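PDB 7B04: nitrite oxidoreductase subunit C from Kuenenia stuttgartiensis, which probably carries electrons through a bound heme b as one subunit of the nitrite oxidoreductase complex of an anammox bacterium. Local coordinates for residues N50-Q55 and S315-A320; Y110-W115 and K262-F267; Q159-L164 and N237-G242. All blocks are in the same frame, centred on the assembly; numbering follows the deposited sequence. Where two conformers were deposited one is given.

Interaction 1 of 3, residues N50-Q55 and S315-A320; sequences NVKYMQ and SLERIA
Tyr53 turns CG opposite its amide nitrogen (chi1 170°), which lays the ring over the backbone of Ile319 and Ala320. CA of Ile319 stands above the ring centre at 4.0 Å from the centroid and only 6° off the normal, a CH-pi contact. The backbone N of Ala320 lies over the same face nearer CE2, and Tyr53 CE2 touches CB of Ala320 at 3.5 Å. The methyl CG2 of Ile319 reaches the hydroxyl end of the ring.

Glu317 extends beyond CG and runs across to the other strand, where its carboxylate meets two donors, each through a weak bond. OE1 takes the amide of Tyr53, the N to OE1 distance being 3.3 Å. OE2 takes Asn50 ND2 at 2.7 Å, but the angle at the hydrogen is strongly bent and the amide and carboxylate planes are 67° apart, so proximity overstates this bond. Lys52 runs alongside Glu317 without charge contact.

The backbone bonds are firmer. Val51 N donates to Ser315 O at 2.8 Å, and Glu317 N donates to Val51 O at 3.2 Å, so Val51 brackets Leu316, against which its side chain packs. The next bond of this pattern would join Tyr53 N to Glu317 O; the carboxylate stands in instead, and Glu317 O is bonded by His104 NE2. Beyond Leu316 the two chains draw apart, and the Tyr53 ring lies between them. This is the end of a short parallel beta pairing, where strand 49-53, which also pairs with strand 97-104, meets the last strand of the chain, 306-316.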
loop_
_atom_site.group_PDB
_atom_site.type_symbol
_atom_site.label_atom_id
_atom_site.label_comp_id
_atom_site.label_asym_id
_atom_site.label_seq_id
_atom_site.Cartn_x
_atom_site.Cartn_y
_atom_site.Cartn_z
ATOM N N ASN C 50 -41.244 -45.344 -29.115
ATOM C CA ASN C 50 -41.219 -46.775 -28.853
ATOM C C ASN C 50 -39.787 -47.212 -28.573
ATOM O O ASN C 50 -38.888 -46.967 -29.384
ATOM C CB ASN C 50 -41.795 -47.544 -30.042
ATOM C CG ASN C 50 -42.061 -48.999 -29.726
ATOM O OD1 ASN C 50 -41.969 -49.426 -28.577
ATOM N ND2 ASN C 50 -42.390 -49.774 -30.754
ATOM N N VAL C 51 -39.581 -47.860 -27.429
ATOM C CA VAL C 51 -38.270 -48.381 -27.062
ATOM C C VAL C 51 -38.177 -49.789 -27.636
ATOM O O VAL C 51 -38.851 -50.710 -27.168
ATOM C CB VAL C 51 -38.069 -48.384 -25.542
ATOM C CG1 VAL C 51 -36.684 -48.875 -25.198
ATOM C CG2 VAL C 51 -38.283 -47.004 -24.979
ATOM N N LYS C 52 -37.345 -49.950 -28.662
ATOM C CA LYS C 52 -37.223 -51.225 -29.352
ATOM C C LYS C 52 -36.359 -52.187 -28.548
ATOM O O LYS C 52 -35.284 -51.814 -28.067
ATOM C CB LYS C 52 -36.635 -51.016 -30.746
ATOM C CG LYS C 52 -36.594 -52.275 -31.587
ATOM C CD LYS C 52 -36.176 -51.968 -33.011
ATOM C CE LYS C 52 -35.948 -53.241 -33.804
ATOM N NZ LYS C 52 -37.209 -54.009 -33.993
ATOM N N TYR C 53 -36.830 -53.422 -28.397
ATOM C CA TYR C 53 -36.050 -54.440 -27.709
ATOM C C TYR C 53 -34.991 -55.030 -28.636
ATOM O O TYR C 53 -35.309 -55.513 -29.727
ATOM C CB TYR C 53 -36.958 -55.550 -27.187
ATOM C CG TYR C 53 -36.168 -56.729 -26.692
ATOM C CD1 TYR C 53 -35.486 -56.669 -25.485
ATOM C CD2 TYR C 53 -36.070 -57.888 -27.447
ATOM C CE1 TYR C 53 -34.746 -57.740 -25.034
ATOM C CE2 TYR C 53 -35.330 -58.962 -27.005
ATOM C CZ TYR C 53 -34.671 -58.883 -25.798
ATOM O OH TYR C 53 -33.933 -59.950 -25.352
ATOM N N MET C 54 -33.734 -54.990 -28.197
ATOM C CA MET C 54 -32.620 -55.503 -28.995
ATOM C C MET C 54 -31.439 -55.759 -28.066
ATOM O O MET C 54 -30.979 -54.829 -27.400
ATOM C CB MET C 54 -32.251 -54.538 -30.122
ATOM C CG MET C 54 -31.802 -53.155 -29.682
ATOM S SD MET C 54 -31.223 -52.148 -31.055
ATOM C CE MET C 54 -32.774 -51.763 -31.857
ATOM N N GLN C 55 -31.044 -57.025 -27.904
ATOM C CA GLN C 55 -29.785 -57.322 -27.220
ATOM C C GLN C 55 -28.699 -56.341 -27.673
ATOM O O GLN C 55 -28.344 -56.287 -28.855
ATOM C CB GLN C 55 -29.371 -58.790 -27.415
ATOM C CG GLN C 55 -28.592 -59.147 -28.673
ATOM C CD GLN C 55 -27.761 -60.406 -28.501
ATOM O OE1 GLN C 55 -27.774 -61.036 -27.442
ATOM N NE2 GLN C 55 -27.029 -60.776 -29.544
ATOM N N SER C 315 -43.434 -45.863 -24.832
ATOM C CA SER C 315 -43.813 -47.261 -24.674
ATOM C C SER C 315 -42.578 -48.145 -24.747
ATOM O O SER C 315 -41.695 -47.927 -25.582
ATOM C CB SER C 315 -44.825 -47.691 -25.744
ATOM O OG SER C 315 -45.132 -49.069 -25.627
ATOM N N LEU C 316 -42.518 -49.141 -23.868
ATOM C CA LEU C 316 -41.447 -50.127 -23.860
ATOM C C LEU C 316 -41.961 -51.446 -24.421
ATOM O O LEU C 316 -43.012 -51.937 -23.997
ATOM C CB LEU C 316 -40.894 -50.331 -22.448
ATOM C CG LEU C 316 -39.815 -49.349 -21.985
ATOM C CD1 LEU C 316 -40.416 -47.999 -21.619
ATOM C CD2 LEU C 316 -39.034 -49.927 -20.817
ATOM N N GLU C 317 -41.224 -52.010 -25.373
ATOM C CA GLU C 317 -41.573 -53.308 -25.927
ATOM C C GLU C 317 -41.279 -54.419 -24.920
ATOM O O GLU C 317 -40.453 -54.275 -24.015
ATOM C CB GLU C 317 -40.793 -53.567 -27.218
ATOM C CG GLU C 317 -41.576 -53.335 -28.498
ATOM C CD GLU C 317 -40.676 -53.019 -29.678
ATOM O OE1 GLU C 317 -39.748 -53.812 -29.947
ATOM O OE2 GLU C 317 -40.895 -51.980 -30.337
ATOM N N ARG C 318 -41.965 -55.545 -25.095
ATOM C CA ARG C 318 -41.699 -56.714 -24.273
ATOM C C ARG C 318 -40.406 -57.394 -24.719
ATOM O O ARG C 318 -39.901 -57.166 -25.822
ATOM C CB ARG C 318 -42.866 -57.700 -24.339
ATOM C CG ARG C 318 -44.112 -57.246 -23.593
ATOM C CD ARG C 318 -45.374 -57.617 -24.355
ATOM N NE ARG C 318 -46.584 -57.189 -23.658
ATOM C CZ ARG C 318 -47.156 -55.999 -23.814
ATOM N NH1 ARG C 318 -48.255 -55.695 -23.139
ATOM N NH2 ARG C 318 -46.628 -55.112 -24.647
ATOM N N ILE C 319 -39.873 -58.239 -23.844
ATOM C CA ILE C 319 -38.620 -58.930 -24.121
ATOM C C ILE C 319 -38.917 -60.179 -24.941
ATOM O O ILE C 319 -39.815 -60.959 -24.603
ATOM C CB ILE C 319 -37.892 -59.288 -22.815
ATOM C CG1 ILE C 319 -37.520 -58.023 -22.038
ATOM C CG2 ILE C 319 -36.656 -60.132 -23.101
ATOM C CD1 ILE C 319 -37.050 -58.300 -20.628
ATOM N N ALA C 320 -38.160 -60.369 -26.023
ATOM C CA ALA C 320 -38.271 -61.559 -26.866
ATOM C C ALA C 320 -37.627 -62.726 -26.123
ATOM O O ALA C 320 -36.487 -63.122 -26.378
ATOM C CB ALA C 320 -37.626 -61.328 -28.226
#

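Interaction 2 of 3, residues Y110-W115 and K262-F267; sequences YFQVIW and KWTVVF
Val113 and Val265 form the central hydrogen-bonded pair of two antiparallel strands, whose axes run at 160° to each other. Backbone bonds carry the pairing: Val113 N reaches Val265 O at 2.7 Å, and Val265 N returns to Val113 O at 2.9 Å, both nearly straight. At one end Phe111 N donates to a lone pair of Phe267 O. At the other, Trp263 N binds Trp115 O at 3.0 Å, whereas the reverse bond from Trp115 N to Trp263 O is weak.

Aromatic and apolar contacts fill one face of the pair, that of Phe111, Val113, Trp115, Trp263, Val265 and Phe267. This face meets Trp165 and Trp167 of strand 162-168, which fits the interior of the beta-sandwich expected for a DOMON-type domain. With chi1 at 71°, Trp115 swings its indole across the neighbouring strand, and Trp263 CB sits over the six-membered ring, 3.6 Å from its centroid. The two indoles are slid apart, 23° from parallel, and barely overlap. Val265 CG2 meets Trp115 CH2 at 3.7 Å, while Val113 CG2 approaches the Phe267 ring at its edge. Trp263 also packs on Asp117 and Asp132, ligands of a calcium ion.

Contacts on the opposite face are of mixed character. Gln112 CG touches Val266 CG1 at 3.5 Å, Ile114 CG1 lies beside Thr264 CG2 at 3.7 Å, and the aliphatic chain of Lys262 crosses the Ile114 methyl CG2. Helix 64-71 contributes Val64 against Thr264 and Phe71 against Gln112.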
loop_
_atom_site.group_PDB
_atom_site.type_symbol
_atom_site.label_atom_id
_atom_site.label_comp_id
_atom_site.label_asym_id
_atom_site.label_seq_id
_atom_site.Cartn_x
_atom_site.Cartn_y
_atom_site.Cartn_z
ATOM N N TYR C 110 -31.461 -47.196 -23.042
ATOM C CA TYR C 110 -30.619 -46.181 -23.668
ATOM C C TYR C 110 -31.500 -45.238 -24.477
ATOM O O TYR C 110 -32.301 -45.692 -25.304
ATOM C CB TYR C 110 -29.564 -46.789 -24.607
ATOM C CG TYR C 110 -28.634 -47.827 -24.016
ATOM C CD1 TYR C 110 -27.378 -47.481 -23.524
ATOM C CD2 TYR C 110 -28.997 -49.160 -23.989
ATOM C CE1 TYR C 110 -26.520 -48.452 -23.000
ATOM C CE2 TYR C 110 -28.153 -50.125 -23.471
ATOM C CZ TYR C 110 -26.919 -49.770 -22.980
ATOM O OH TYR C 110 -26.087 -50.739 -22.467
ATOM N N PHE C 111 -31.308 -43.934 -24.286
ATOM C CA PHE C 111 -31.979 -42.896 -25.061
ATOM C C PHE C 111 -30.930 -42.114 -25.825
ATOM O O PHE C 111 -29.918 -41.718 -25.245
ATOM C CB PHE C 111 -32.725 -41.888 -24.170
ATOM C CG PHE C 111 -33.999 -42.400 -23.577
ATOM C CD1 PHE C 111 -33.972 -43.323 -22.547
ATOM C CD2 PHE C 111 -35.228 -41.917 -24.000
ATOM C CE1 PHE C 111 -35.144 -43.777 -21.970
ATOM C CE2 PHE C 111 -36.410 -42.374 -23.422
ATOM C CZ PHE C 111 -36.361 -43.305 -22.408
ATOM N N GLN C 112 -31.184 -41.863 -27.106
ATOM C CA GLN C 112 -30.290 -41.073 -27.944
ATOM C C GLN C 112 -31.018 -39.812 -28.388
ATOM O O GLN C 112 -32.112 -39.896 -28.965
ATOM C CB GLN C 112 -29.844 -41.891 -29.158
ATOM C CG GLN C 112 -28.759 -41.262 -29.995
ATOM C CD GLN C 112 -28.748 -41.796 -31.404
ATOM O OE1 GLN C 112 -29.718 -41.634 -32.145
ATOM N NE2 GLN C 112 -27.666 -42.471 -31.777
ATOM N N VAL C 113 -30.410 -38.653 -28.136
ATOM C CA VAL C 113 -30.994 -37.359 -28.467
ATOM C C VAL C 113 -30.026 -36.623 -29.389
ATOM O O VAL C 113 -28.826 -36.523 -29.095
ATOM C CB VAL C 113 -31.285 -36.526 -27.209
ATOM C CG1 VAL C 113 -32.059 -35.281 -27.573
ATOM C CG2 VAL C 113 -32.047 -37.367 -26.184
ATOM N N ILE C 114 -30.554 -36.087 -30.490
ATOM C CA ILE C 114 -29.762 -35.395 -31.499
ATOM C C ILE C 114 -30.410 -34.057 -31.826
ATOM O O ILE C 114 -31.610 -33.996 -32.121
ATOM C CB ILE C 114 -29.634 -36.235 -32.782
ATOM C CG1 ILE C 114 -28.761 -37.463 -32.544
ATOM C CG2 ILE C 114 -29.092 -35.398 -33.919
ATOM C CD1 ILE C 114 -28.746 -38.428 -33.709
ATOM N N TRP C 115 -29.611 -32.995 -31.793
ATOM C CA TRP C 115 -30.055 -31.672 -32.199
ATOM C C TRP C 115 -28.880 -30.962 -32.852
ATOM O O TRP C 115 -27.721 -31.339 -32.664
ATOM C CB TRP C 115 -30.590 -30.860 -31.016
ATOM C CG TRP C 115 -29.531 -30.424 -30.051
ATOM C CD1 TRP C 115 -28.906 -29.212 -30.009
ATOM C CD2 TRP C 115 -28.969 -31.203 -28.987
ATOM N NE1 TRP C 115 -27.994 -29.185 -28.981
ATOM C CE2 TRP C 115 -28.013 -30.395 -28.339
ATOM C CE3 TRP C 115 -29.183 -32.502 -28.520
ATOM C CZ2 TRP C 115 -27.274 -30.845 -27.246
ATOM C CZ3 TRP C 115 -28.448 -32.946 -27.437
ATOM C CH2 TRP C 115 -27.504 -32.121 -26.814
ATOM N N LYS C 262 -23.328 -30.467 -34.907
ATOM C CA LYS C 262 -24.423 -31.275 -34.388
ATOM C C LYS C 262 -23.989 -32.027 -33.136
ATOM O O LYS C 262 -22.854 -32.503 -33.051
ATOM C CB LYS C 262 -24.912 -32.275 -35.442
ATOM C CG LYS C 262 -25.714 -33.433 -34.880
ATOM C CD LYS C 262 -26.248 -34.319 -35.984
ATOM C CE LYS C 262 -27.460 -33.681 -36.632
ATOM N NZ LYS C 262 -28.211 -34.612 -37.513
ATOM N N TRP C 263 -24.899 -32.116 -32.166
ATOM C CA TRP C 263 -24.686 -32.868 -30.937
ATOM C C TRP C 263 -25.400 -34.210 -31.025
ATOM O O TRP C 263 -26.520 -34.296 -31.535
ATOM C CB TRP C 263 -25.201 -32.106 -29.715
ATOM C CG TRP C 263 -24.230 -31.129 -29.136
ATOM C CD1 TRP C 263 -24.283 -29.771 -29.233
ATOM C CD2 TRP C 263 -23.063 -31.432 -28.360
ATOM N NE1 TRP C 263 -23.220 -29.207 -28.570
ATOM C CE2 TRP C 263 -22.455 -30.206 -28.026
ATOM C CE3 TRP C 263 -22.470 -32.620 -27.919
ATOM C CZ2 TRP C 263 -21.286 -30.132 -27.272
ATOM C CZ3 TRP C 263 -21.309 -32.544 -27.170
ATOM C CH2 TRP C 263 -20.731 -31.309 -26.854
ATOM N N THR C 264 -24.750 -35.255 -30.520
ATOM C CA THR C 264 -25.377 -36.560 -30.354
ATOM C C THR C 264 -25.077 -37.026 -28.938
ATOM O O THR C 264 -23.919 -37.287 -28.598
ATOM C CB THR C 264 -24.881 -37.575 -31.386
ATOM O OG1 THR C 264 -25.091 -37.057 -32.705
ATOM C CG2 THR C 264 -25.648 -38.881 -31.246
ATOM N N VAL C 265 -26.117 -37.129 -28.116
ATOM C CA VAL C 265 -25.985 -37.536 -26.725
ATOM C C VAL C 265 -26.872 -38.748 -26.499
ATOM O O VAL C 265 -28.007 -38.797 -26.986
ATOM C CB VAL C 265 -26.379 -36.391 -25.767
ATOM C CG1 VAL C 265 -26.299 -36.841 -24.312
ATOM C CG2 VAL C 265 -25.511 -35.165 -26.009
ATOM N N VAL C 266 -26.355 -39.729 -25.765
ATOM C CA VAL C 266 -27.147 -40.881 -25.363
ATOM C C VAL C 266 -27.130 -40.980 -23.846
ATOM O O VAL C 266 -26.092 -40.775 -23.204
ATOM C CB VAL C 266 -26.682 -42.201 -26.025
ATOM C CG1 VAL C 266 -26.394 -41.990 -27.502
ATOM C CG2 VAL C 266 -25.478 -42.788 -25.321
ATOM N N PHE C 267 -28.290 -41.280 -23.280
ATOM C CA PHE C 267 -28.455 -41.447 -21.843
ATOM C C PHE C 267 -28.483 -42.934 -21.524
ATOM O O PHE C 267 -29.085 -43.725 -22.257
ATOM C CB PHE C 267 -29.742 -40.780 -21.353
ATOM C CG PHE C 267 -29.733 -39.280 -21.459
ATOM C CD1 PHE C 267 -29.336 -38.495 -20.387
ATOM C CD2 PHE C 267 -30.127 -38.654 -22.630
ATOM C CE1 PHE C 267 -29.335 -37.112 -20.485
ATOM C CE2 PHE C 267 -30.128 -37.275 -22.733
ATOM C CZ PHE C 267 -29.731 -36.504 -21.659
#

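Interaction 3 of 3, residues Q159-L164 and N237-G242; sequences QKPVNL and NAEGFG. With HEM (protoporphyrin IX containing Fe), chain B.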
loop_
_atom_site.group_PDB
_atom_site.type_symbol
_atom_site.label_atom_id
_atom_site.label_comp_id
_atom_site.label_asym_id
_atom_site.label_seq_id
_atom_site.Cartn_x
_atom_site.Cartn_y
_atom_site.Cartn_z
ATOM N N GLN C 159 -46.480 -31.907 -5.090
ATOM C CA GLN C 159 -47.044 -33.217 -4.757
ATOM C C GLN C 159 -47.162 -34.110 -5.985
ATOM O O GLN C 159 -47.907 -35.095 -5.977
ATOM C CB GLN C 159 -48.401 -33.097 -4.047
ATOM C CG GLN C 159 -48.311 -32.533 -2.639
ATOM C CD GLN C 159 -49.008 -31.196 -2.497
ATOM O OE1 GLN C 159 -50.090 -30.986 -3.045
ATOM N NE2 GLN C 159 -48.389 -30.282 -1.757
ATOM N N LYS C 160 -46.433 -33.765 -7.042
ATOM C CA LYS C 160 -46.389 -34.546 -8.279
ATOM C C LYS C 160 -44.942 -34.566 -8.748
ATOM O O LYS C 160 -44.564 -33.867 -9.696
ATOM C CB LYS C 160 -47.327 -33.953 -9.335
ATOM C CG LYS C 160 -48.808 -34.080 -8.989
ATOM C CD LYS C 160 -49.694 -33.508 -10.084
ATOM C CE LYS C 160 -51.167 -33.763 -9.798
ATOM N NZ LYS C 160 -51.652 -33.003 -8.610
ATOM N N PRO C 161 -44.094 -35.357 -8.091
ATOM C CA PRO C 161 -42.652 -35.305 -8.360
ATOM C C PRO C 161 -42.289 -35.901 -9.712
ATOM O O PRO C 161 -43.064 -36.617 -10.347
ATOM C CB PRO C 161 -42.052 -36.124 -7.215
ATOM C CG PRO C 161 -43.129 -37.089 -6.858
ATOM C CD PRO C 161 -44.432 -36.366 -7.074
ATOM N N VAL C 162 -41.062 -35.590 -10.141
ATOM C CA VAL C 162 -40.547 -35.963 -11.453
ATOM C C VAL C 162 -39.061 -36.286 -11.326
ATOM O O VAL C 162 -38.362 -35.756 -10.456
ATOM C CB VAL C 162 -40.796 -34.824 -12.480
ATOM C CG1 VAL C 162 -39.940 -34.969 -13.732
ATOM C CG2 VAL C 162 -42.264 -34.762 -12.863
ATOM N N ASN C 163 -38.581 -37.173 -12.197
ATOM C CA ASN C 163 -37.172 -37.537 -12.281
ATOM C C ASN C 163 -36.545 -36.816 -13.468
ATOM O O ASN C 163 -37.146 -36.735 -14.542
ATOM C CB ASN C 163 -37.002 -39.051 -12.438
ATOM C CG ASN C 163 -35.630 -39.544 -12.001
ATOM O OD1 ASN C 163 -35.402 -40.748 -11.890
ATOM N ND2 ASN C 163 -34.714 -38.617 -11.747
ATOM N N LEU C 164 -35.335 -36.297 -13.271
ATOM C CA LEU C 164 -34.628 -35.534 -14.288
ATOM C C LEU C 164 -33.268 -36.163 -14.561
ATOM O O LEU C 164 -32.588 -36.620 -13.638
ATOM C CB LEU C 164 -34.417 -34.078 -13.837
ATOM C CG LEU C 164 -35.496 -32.989 -13.849
ATOM C CD1 LEU C 164 -35.900 -32.629 -15.262
ATOM C CD2 LEU C 164 -36.711 -33.372 -13.011
ATOM N N ASN C 237 -34.185 -34.737 -9.155
ATOM C CA ASN C 237 -35.638 -34.701 -9.047
ATOM C C ASN C 237 -36.150 -33.268 -8.984
ATOM O O ASN C 237 -35.403 -32.331 -8.687
ATOM C CB ASN C 237 -36.128 -35.450 -7.798
ATOM C CG ASN C 237 -36.189 -36.945 -7.999
ATOM O OD1 ASN C 237 -35.375 -37.688 -7.455
ATOM N ND2 ASN C 237 -37.164 -37.396 -8.778
ATOM N N ALA C 238 -37.444 -33.109 -9.268
ATOM C CA ALA C 238 -38.097 -31.810 -9.162
ATOM C C ALA C 238 -39.593 -32.006 -8.943
ATOM O O ALA C 238 -40.191 -32.963 -9.444
ATOM C CB ALA C 238 -37.846 -30.952 -10.407
ATOM N N GLU C 239 -40.181 -31.082 -8.181
ATOM C CA GLU C 239 -41.625 -30.997 -7.984
ATOM C C GLU C 239 -42.134 -29.669 -8.532
ATOM O O GLU C 239 -42.898 -28.963 -7.864
ATOM C CB GLU C 239 -41.993 -31.139 -6.502
ATOM C CG GLU C 239 -42.051 -32.566 -5.978
ATOM C CD GLU C 239 -42.418 -32.623 -4.502
ATOM O OE1 GLU C 239 -42.315 -31.577 -3.826
ATOM O OE2 GLU C 239 -42.804 -33.706 -4.014
ATOM N N GLY C 240 -41.692 -29.318 -9.730
ATOM C CA GLY C 240 -41.960 -28.023 -10.320
ATOM C C GLY C 240 -40.672 -27.274 -10.597
ATOM O O GLY C 240 -39.582 -27.661 -10.173
ATOM N N PHE C 241 -40.819 -26.204 -11.372
ATOM C CA PHE C 241 -39.676 -25.354 -11.671
ATOM C C PHE C 241 -39.388 -24.430 -10.496
ATOM O O PHE C 241 -40.305 -23.990 -9.795
ATOM C CB PHE C 241 -39.887 -24.599 -12.994
ATOM C CG PHE C 241 -40.923 -23.494 -12.974
ATOM C CD1 PHE C 241 -40.788 -22.365 -12.175
ATOM C CD2 PHE C 241 -42.021 -23.575 -13.815
ATOM C CE1 PHE C 241 -41.749 -21.362 -12.190
ATOM C CE2 PHE C 241 -42.971 -22.577 -13.834
ATOM C CZ PHE C 241 -42.836 -21.474 -13.024
ATOM N N GLY C 242 -38.100 -24.195 -10.249
ATOM C CA GLY C 242 -37.682 -23.519 -9.049
ATOM C C GLY C 242 -37.479 -24.468 -7.892
ATOM O O GLY C 242 -37.105 -24.033 -6.789
HETATM C CHA HEM B . -33.990 -25.673 -14.452
HETATM C CHB HEM B . -38.190 -23.450 -15.529
HETATM C CHC HEM B . -39.288 -27.253 -18.349
HETATM C CHD HEM B . -35.153 -29.570 -17.136
HETATM C C1A HEM B . -35.056 -24.793 -14.422
HETATM C C2A HEM B . -35.237 -23.707 -13.481
HETATM C C3A HEM B . -36.390 -23.083 -13.778
HETATM C C4A HEM B . -36.995 -23.761 -14.907
HETATM C CMA HEM B . -36.998 -21.859 -13.057
HETATM C CAA HEM B . -34.224 -23.348 -12.370
HETATM C CBA HEM B . -34.826 -23.556 -10.987
HETATM C CGA HEM B . -34.537 -24.956 -10.525
HETATM O O1A HEM B . -35.411 -25.557 -9.852
HETATM O O2A HEM B . -33.434 -25.467 -10.849
HETATM C C1B HEM B . -38.841 -24.253 -16.446
HETATM C C2B HEM B . -40.022 -23.917 -17.214
HETATM C C3B HEM B . -40.334 -24.974 -17.993
HETATM C C4B HEM B . -39.342 -26.008 -17.749
HETATM C CMB HEM B . -40.750 -22.561 -17.080
HETATM C CAB HEM B . -41.487 -25.155 -19.016
HETATM C CBB HEM B . -42.287 -24.171 -19.446
HETATM C C1C HEM B . -38.249 -28.169 -18.310
HETATM C C2C HEM B . -38.133 -29.353 -19.144
HETATM C C3C HEM B . -37.001 -29.986 -18.821
HETATM C C4C HEM B . -36.351 -29.244 -17.756
HETATM C CMC HEM B . -39.140 -29.794 -20.231
HETATM C CAC HEM B . -36.480 -31.293 -19.462
HETATM C CBC HEM B . -36.124 -32.341 -18.717
HETATM C C1D HEM B . -34.432 -28.667 -16.375
HETATM C C2D HEM B . -33.026 -28.755 -16.017
HETATM C C3D HEM B . -32.711 -27.687 -15.285
HETATM C C4D HEM B . -33.901 -26.868 -15.141
HETATM C CMD HEM B . -32.046 -29.884 -16.401
HETATM C CAD HEM B . -31.315 -27.392 -14.696
HETATM C CBD HEM B . -30.556 -26.406 -15.575
HETATM C CGD HEM B . -29.126 -26.309 -15.107
HETATM O O1D HEM B . -28.320 -25.616 -15.777
HETATM O O2D HEM B . -28.780 -26.931 -14.071
HETATM N NA HEM B . -36.151 -24.792 -15.265
HETATM N NB HEM B . -38.460 -25.529 -16.801
HETATM N NC HEM B . -37.144 -28.132 -17.468
HETATM N ND HEM B . -34.935 -27.492 -15.823
HETATM FE FE HEM B . -36.806 -26.442 -16.114
#
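Asn237 brings its side-chain amide to the carbonyl of Val162 on the adjacent strand: ND2 donates to Val162 O at 2.6 Å, from above the carbonyl plane. With CG opposite its own carbonyl carbon (chi1 -81°), the side chain bends back to the neighbouring strand, and the amide also gives a hydrogen bond to Leu277 O. The Asn163 side chain crosses that of Asn237, their amide planes 21° apart, but its own bonds go to Leu236 O and Val279 N.

Ala238 follows as the hydrogen-bonded partner of Val162. Its N donates to Val162 O at 3.0 Å from the other side of that carbonyl's plane, so the oxygen is gripped by two donors on opposite faces. The return bond, Val162 N to Ala238 O, is weak and bent to 128°. The Ala238 methyl meets Leu164 CD2 at 3.7 Å, and the other methyl of Leu164, CD1, lies 3.5 Å from heme CBC.

Glu239 leaves the strand with its CG resting on Pro161 CA at 3.7 Å. Pro33 of nitrite oxidoreductase subunit A packs on Pro161, Asn237 and Glu239. Gly240 has a positive phi suited to glycine and is backbone-bonded to Met155, the axial ligand of the heme iron. Phe241 then sets its CB against the porphyrin, 3.3 Å from CHB, and Gly242 N comes within 3.0 Å of propionate atom O1A.

Two donors from the end of strand 233-238 hold the Val162 carbonyl at the start of strand 162-168, so this doubly held oxygen probably helps set where the following loop presents Phe241 and the Gly242 amide to the heme.

In the fold
Interaction 2 is the buried one, about 10 Å from the centre of the chain, measured to the centre of the contact; interaction 1 lies at the surface, and interaction 3 is partly buried beside the heme. Antiparallel pairing, continuous in interaction 2, is brief in interaction 3, and interaction 1 is parallel. Strand 97-104 joins the first two, pairing with both 49-53 and 108-116. Strand 162-168 joins the others: it starts in interaction 3, and its tryptophans pack on interaction 2. Chemistry follows place: large apolar rings in the middle, weak carboxylate bonds at the surface, and a doubly held carbonyl where the strands lead into the cofactor pocket.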